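Aromatic-L-amino-acid decarboxylase (Catharanthus roseus, PDB 6EEW) catalyses the pyridoxal 5'-phosphate-dependent decarboxylation of L-tryptophan to tryptamine and of 5-hydroxy-L-tryptophan to serotonin, working as a homodimer. Local coordinates at residues V162-N165 with E169-L172; C173-A178 with P207-L212. All coordinates share one frame; numbering follows the deposited sequence.

Contact 1 of 2, residues V162-N165 with E169-L172; sequences VIQN and ESIL
Gln164, the last residue of strand 160-164, lays its aliphatic stem over the hydroxyl of Ser170, with CB and CG each 3.4 Å from OG. Ser170 OG, whose hydrogen bond goes to Thr166 O, meets Gln164 here through those two carbons. The glutamine chain then turns about its CB-CG bond, and its amide stands nearly perpendicular to the Glu169 carboxylate. Here two acceptors face each other, Gln164 OE1 lying 3.5 Å from Glu169 OE2 without a bond, while NE2 makes a weak hydrogen bond to Trp365 O. At Asn165 the contact becomes directional: its backbone N donates to Glu169 OE2 at 2.7 Å with an N-H...O angle of 152°, using the anti lone pair of that oxygen. Glu169 gets there with CG tucked between its own backbone N and carbonyl carbon (chi1 57°) and the rest of the chain extended. Asn165 CB also crowds OE2, and its amide plane is turned 27° from that of the carboxylate. Replacing Glu169 with an alanine would probably leave the buried Asn165 N-H without this acceptor and open a gap beside the Gln164 amide. The contact closes the short connection between strand 160-164, outermost of the mixed sheet within this chain, and helix 167-186, where Ser168 probably binds the cofactor; Ser170 packs on antiparallel strand 328-332, and Asn165 on Asn165 of the second subunit.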
loop_
_atom_site.group_PDB
_atom_site.type_symbol
_atom_site.label_atom_id
_atom_site.label_comp_id
_atom_site.label_asym_id
_atom_site.label_seq_id
_atom_site.Cartn_x
_atom_site.Cartn_y
_atom_site.Cartn_z
ATOM N N VAL A 162 -10.340 0.621 -9.424
ATOM C CA VAL A 162 -9.002 0.174 -9.096
ATOM C C VAL A 162 -8.993 -0.342 -7.659
ATOM O O VAL A 162 -9.667 0.203 -6.780
ATOM C CB VAL A 162 -7.981 1.318 -9.317
ATOM C CG1 VAL A 162 -8.363 2.580 -8.512
ATOM C CG2 VAL A 162 -6.599 0.849 -8.971
ATOM N N ILE A 163 -8.214 -1.391 -7.427
ATOM C CA ILE A 163 -7.965 -1.908 -6.086
ATOM C C ILE A 163 -6.786 -1.152 -5.492
ATOM O O ILE A 163 -5.650 -1.294 -5.948
ATOM C CB ILE A 163 -7.696 -3.415 -6.109
ATOM C CG1 ILE A 163 -8.865 -4.143 -6.755
ATOM C CG2 ILE A 163 -7.385 -3.922 -4.696
ATOM C CD1 ILE A 163 -8.631 -5.678 -6.907
ATOM N N GLN A 164 -7.071 -0.325 -4.493
ATOM C CA GLN A 164 -6.086 0.359 -3.677
ATOM C C GLN A 164 -5.819 -0.447 -2.406
ATOM O O GLN A 164 -6.415 -1.503 -2.158
ATOM C CB GLN A 164 -6.581 1.768 -3.347
ATOM C CG GLN A 164 -6.972 2.581 -4.567
ATOM C CD GLN A 164 -5.835 3.420 -5.095
ATOM O OE1 GLN A 164 -4.765 3.466 -4.496
ATOM N NE2 GLN A 164 -6.055 4.085 -6.222
ATOM N N ASN A 165 -4.895 0.058 -1.594
ATOM C CA ASN A 165 -4.571 -0.582 -0.324
ATOM C C ASN A 165 -5.532 -0.167 0.781
ATOM O O ASN A 165 -5.935 -0.998 1.600
ATOM C CB ASN A 165 -3.146 -0.213 0.095
ATOM C CG ASN A 165 -2.086 -0.903 -0.743
ATOM O OD1 ASN A 165 -2.152 -2.101 -0.980
ATOM N ND2 ASN A 165 -1.123 -0.136 -1.222
ATOM N N GLU A 169 -6.005 6.301 1.119
ATOM C CA GLU A 169 -5.433 6.676 -0.169
ATOM C C GLU A 169 -6.480 6.717 -1.279
ATOM O O GLU A 169 -6.337 7.491 -2.228
ATOM C CB GLU A 169 -4.256 5.751 -0.534
ATOM C CG GLU A 169 -4.534 4.252 -0.604
ATOM C CD GLU A 169 -3.293 3.446 -1.066
ATOM O OE1 GLU A 169 -2.170 3.990 -1.007
ATOM O OE2 GLU A 169 -3.444 2.278 -1.501
ATOM N N SER A 170 -7.558 5.947 -1.175
ATOM C CA SER A 170 -8.644 6.095 -2.144
ATOM C C SER A 170 -9.290 7.467 -2.029
ATOM O O SER A 170 -9.508 8.158 -3.038
ATOM C CB SER A 170 -9.659 4.988 -1.953
ATOM O OG SER A 170 -9.020 3.757 -2.173
ATOM N N ILE A 171 -9.620 7.874 -0.807
ATOM C CA ILE A 171 -10.191 9.199 -0.601
ATOM C C ILE A 171 -9.203 10.273 -1.030
ATOM O O ILE A 171 -9.589 11.276 -1.643
ATOM C CB ILE A 171 -10.630 9.385 0.860
ATOM C CG1 ILE A 171 -11.831 8.474 1.149
ATOM C CG2 ILE A 171 -11.078 10.806 1.090
ATOM C CD1 ILE A 171 -12.395 8.621 2.558
ATOM N N LEU A 172 -7.921 10.101 -0.687
ATOM C CA LEU A 172 -6.905 11.070 -1.085
ATOM C C LEU A 172 -6.863 11.228 -2.601
ATOM O O LEU A 172 -6.806 12.351 -3.113
ATOM C CB LEU A 172 -5.543 10.641 -0.535
ATOM C CG LEU A 172 -4.318 11.483 -0.889
ATOM C CD1 LEU A 172 -4.500 12.933 -0.471
ATOM C CD2 LEU A 172 -3.064 10.902 -0.255
#

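Contact 2 of 2, residues C173-A178 with P207-L212; sequences CTIIAA and PKTCKL
Ile175 alone supplies the touching side chain of segment 173-178, spanning a gap between two helices whose nearest CA atoms, those of Ile175 and Cys210, are 7.2 Å apart. Its CG1 branch lies beside the backbone N and runs on extended (chi2 -177°), which carries CD1 out toward helix 206-212 and to a place between Thr209 and Cys210. On the Thr209 side it meets the methyl branch, with Ile175 CG1 4.2 Å from Thr209 CG2; the approach of the two end methyls is modelled too close to be trusted in detail. On the Cys210 side, CD1 rests 4.2 Å from SG in apolar contact. Thr209 OG1, beside its own backbone N (chi1 -69°), is hydrogen-bonded to Met205 O. The contact joins two helices beside the large mixed sheet of the pyridoxal phosphate-dependent group II decarboxylase fold, Ile175 also touching Ala213 and Cys210 touching Ile220 of strand 220-223. Meanwhile Lys208 and Lys211 hydrogen-bond through NZ to backbone carbonyls of the second subunit, those of Gln366 and of Arg340 and Thr343, respectively. With no hydrogen bond across it, the contact is apolar packing that contributes to how the two helices sit together, the threonine hydroxyl being satisfied by Met205 O, just ahead of its own helix.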
loop_
_atom_site.group_PDB
_atom_site.type_symbol
_atom_site.label_atom_id
_atom_site.label_comp_id
_atom_site.label_asym_id
_atom_site.label_seq_id
_atom_site.Cartn_x
_atom_site.Cartn_y
_atom_site.Cartn_z
ATOM N N CYS A 173 -6.920 10.117 -3.336
ATOM C CA CYS A 173 -6.908 10.188 -4.794
ATOM C C CYS A 173 -8.140 10.922 -5.324
ATOM O O CYS A 173 -8.025 11.799 -6.194
ATOM C CB CYS A 173 -6.776 8.777 -5.378
ATOM S SG CYS A 173 -5.013 8.116 -5.291
ATOM N N THR A 174 -9.331 10.596 -4.805
ATOM C CA THR A 174 -10.506 11.294 -5.331
ATOM C C THR A 174 -10.485 12.765 -4.960
ATOM O O THR A 174 -10.908 13.615 -5.760
ATOM C CB THR A 174 -11.815 10.630 -4.867
ATOM O OG1 THR A 174 -11.993 10.795 -3.451
ATOM C CG2 THR A 174 -11.814 9.168 -5.231
ATOM N N ILE A 175 -9.967 13.094 -3.777
ATOM C CA ILE A 175 -9.836 14.494 -3.378
ATOM C C ILE A 175 -8.885 15.234 -4.311
ATOM O O ILE A 175 -9.124 16.393 -4.676
ATOM C CB ILE A 175 -9.344 14.598 -1.924
ATOM C CG1 ILE A 175 -10.308 13.915 -0.967
ATOM C CG2 ILE A 175 -9.138 16.055 -1.537
ATOM C CD1 ILE A 175 -9.887 14.072 0.494
ATOM N N ILE A 176 -7.777 14.597 -4.689
ATOM C CA ILE A 176 -6.843 15.281 -5.580
ATOM C C ILE A 176 -7.466 15.451 -6.960
ATOM O O ILE A 176 -7.298 16.489 -7.611
ATOM C CB ILE A 176 -5.500 14.530 -5.664
ATOM C CG1 ILE A 176 -4.726 14.651 -4.345
ATOM C CG2 ILE A 176 -4.688 15.073 -6.835
ATOM C CD1 ILE A 176 -3.456 13.866 -4.297
ATOM N N ALA A 177 -8.194 14.437 -7.431
ATOM C CA ALA A 177 -8.902 14.555 -8.704
ATOM C C ALA A 177 -9.842 15.757 -8.698
ATOM O O ALA A 177 -9.844 16.575 -9.629
ATOM C CB ALA A 177 -9.671 13.263 -8.997
ATOM N N ALA A 178 -10.649 15.883 -7.647
ATOM C CA ALA A 178 -11.552 17.026 -7.557
ATOM C C ALA A 178 -10.775 18.339 -7.513
ATOM O O ALA A 178 -11.132 19.318 -8.194
ATOM C CB ALA A 178 -12.449 16.888 -6.328
ATOM N N PRO A 207 -10.194 14.749 7.659
ATOM C CA PRO A 207 -9.416 16.000 7.681
ATOM C C PRO A 207 -7.938 15.798 7.378
ATOM O O PRO A 207 -7.316 16.624 6.691
ATOM C CB PRO A 207 -9.633 16.518 9.111
ATOM C CG PRO A 207 -10.920 15.826 9.582
ATOM C CD PRO A 207 -10.898 14.490 8.929
ATOM N N LYS A 208 -7.345 14.737 7.919
ATOM C CA LYS A 208 -5.953 14.443 7.613
ATOM C C LYS A 208 -5.759 14.334 6.111
ATOM O O LYS A 208 -4.830 14.921 5.541
ATOM C CB LYS A 208 -5.532 13.148 8.307
ATOM C CG LYS A 208 -4.184 12.598 7.851
ATOM C CD LYS A 208 -3.822 11.364 8.632
ATOM C CE LYS A 208 -2.512 10.765 8.160
ATOM N NZ LYS A 208 -2.122 9.635 9.046
ATOM N N THR A 209 -6.643 13.588 5.454
ATOM C CA THR A 209 -6.584 13.449 4.004
ATOM C C THR A 209 -6.689 14.802 3.312
ATOM O O THR A 209 -5.893 15.118 2.423
ATOM C CB THR A 209 -7.691 12.507 3.531
ATOM O OG1 THR A 209 -7.397 11.179 3.980
ATOM C CG2 THR A 209 -7.763 12.496 2.024
ATOM N N CYS A 210 -7.657 15.630 3.717
ATOM C CA CYS A 210 -7.781 16.946 3.091
ATOM C C CYS A 210 -6.487 17.745 3.232
ATOM O O CYS A 210 -6.030 18.387 2.279
ATOM C CB CYS A 210 -8.945 17.718 3.704
ATOM S SG CYS A 210 -10.579 16.959 3.424
ATOM N N LYS A 211 -5.895 17.730 4.425
ATOM C CA LYS A 211 -4.651 18.458 4.646
ATOM C C LYS A 211 -3.545 17.919 3.743
ATOM O O LYS A 211 -2.765 18.690 3.170
ATOM C CB LYS A 211 -4.253 18.359 6.120
ATOM C CG LYS A 211 -2.932 19.008 6.471
ATOM C CD LYS A 211 -2.580 18.793 7.940
ATOM C CE LYS A 211 -1.315 19.557 8.298
ATOM N NZ LYS A 211 -0.950 19.450 9.738
ATOM N N LEU A 212 -3.472 16.593 3.595
ATOM C CA LEU A 212 -2.469 16.004 2.717
ATOM C C LEU A 212 -2.573 16.539 1.298
ATOM O O LEU A 212 -1.551 16.669 0.613
ATOM C CB LEU A 212 -2.585 14.484 2.719
ATOM C CG LEU A 212 -2.266 13.818 4.057
ATOM C CD1 LEU A 212 -2.234 12.317 3.893
ATOM C CD2 LEU A 212 -0.927 14.327 4.602
#

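How the contacts relate
Both contacts are buried and share helix 167-186: contact 1 ties its first turns back to strand 160-164, and contact 2 sets the following turns against helix 206-212. Their centres are about 11 Å apart, and they meet where Thr209 packs on Ile171 and Leu172. Contact 1 lies deeper, about 11 Å from the chain centre against about 17 Å for contact 2 (centre to centre), and is polar, with a carboxylate and amides near Ser168, which probably binds the cofactor. Contact 2 is aliphatic and sulfur packing between helices. The second subunit reaches each differently, by packing on Asn165 and Leu172 at contact 1 and, around contact 2, by hydrogen bonds to lysines as well as packing.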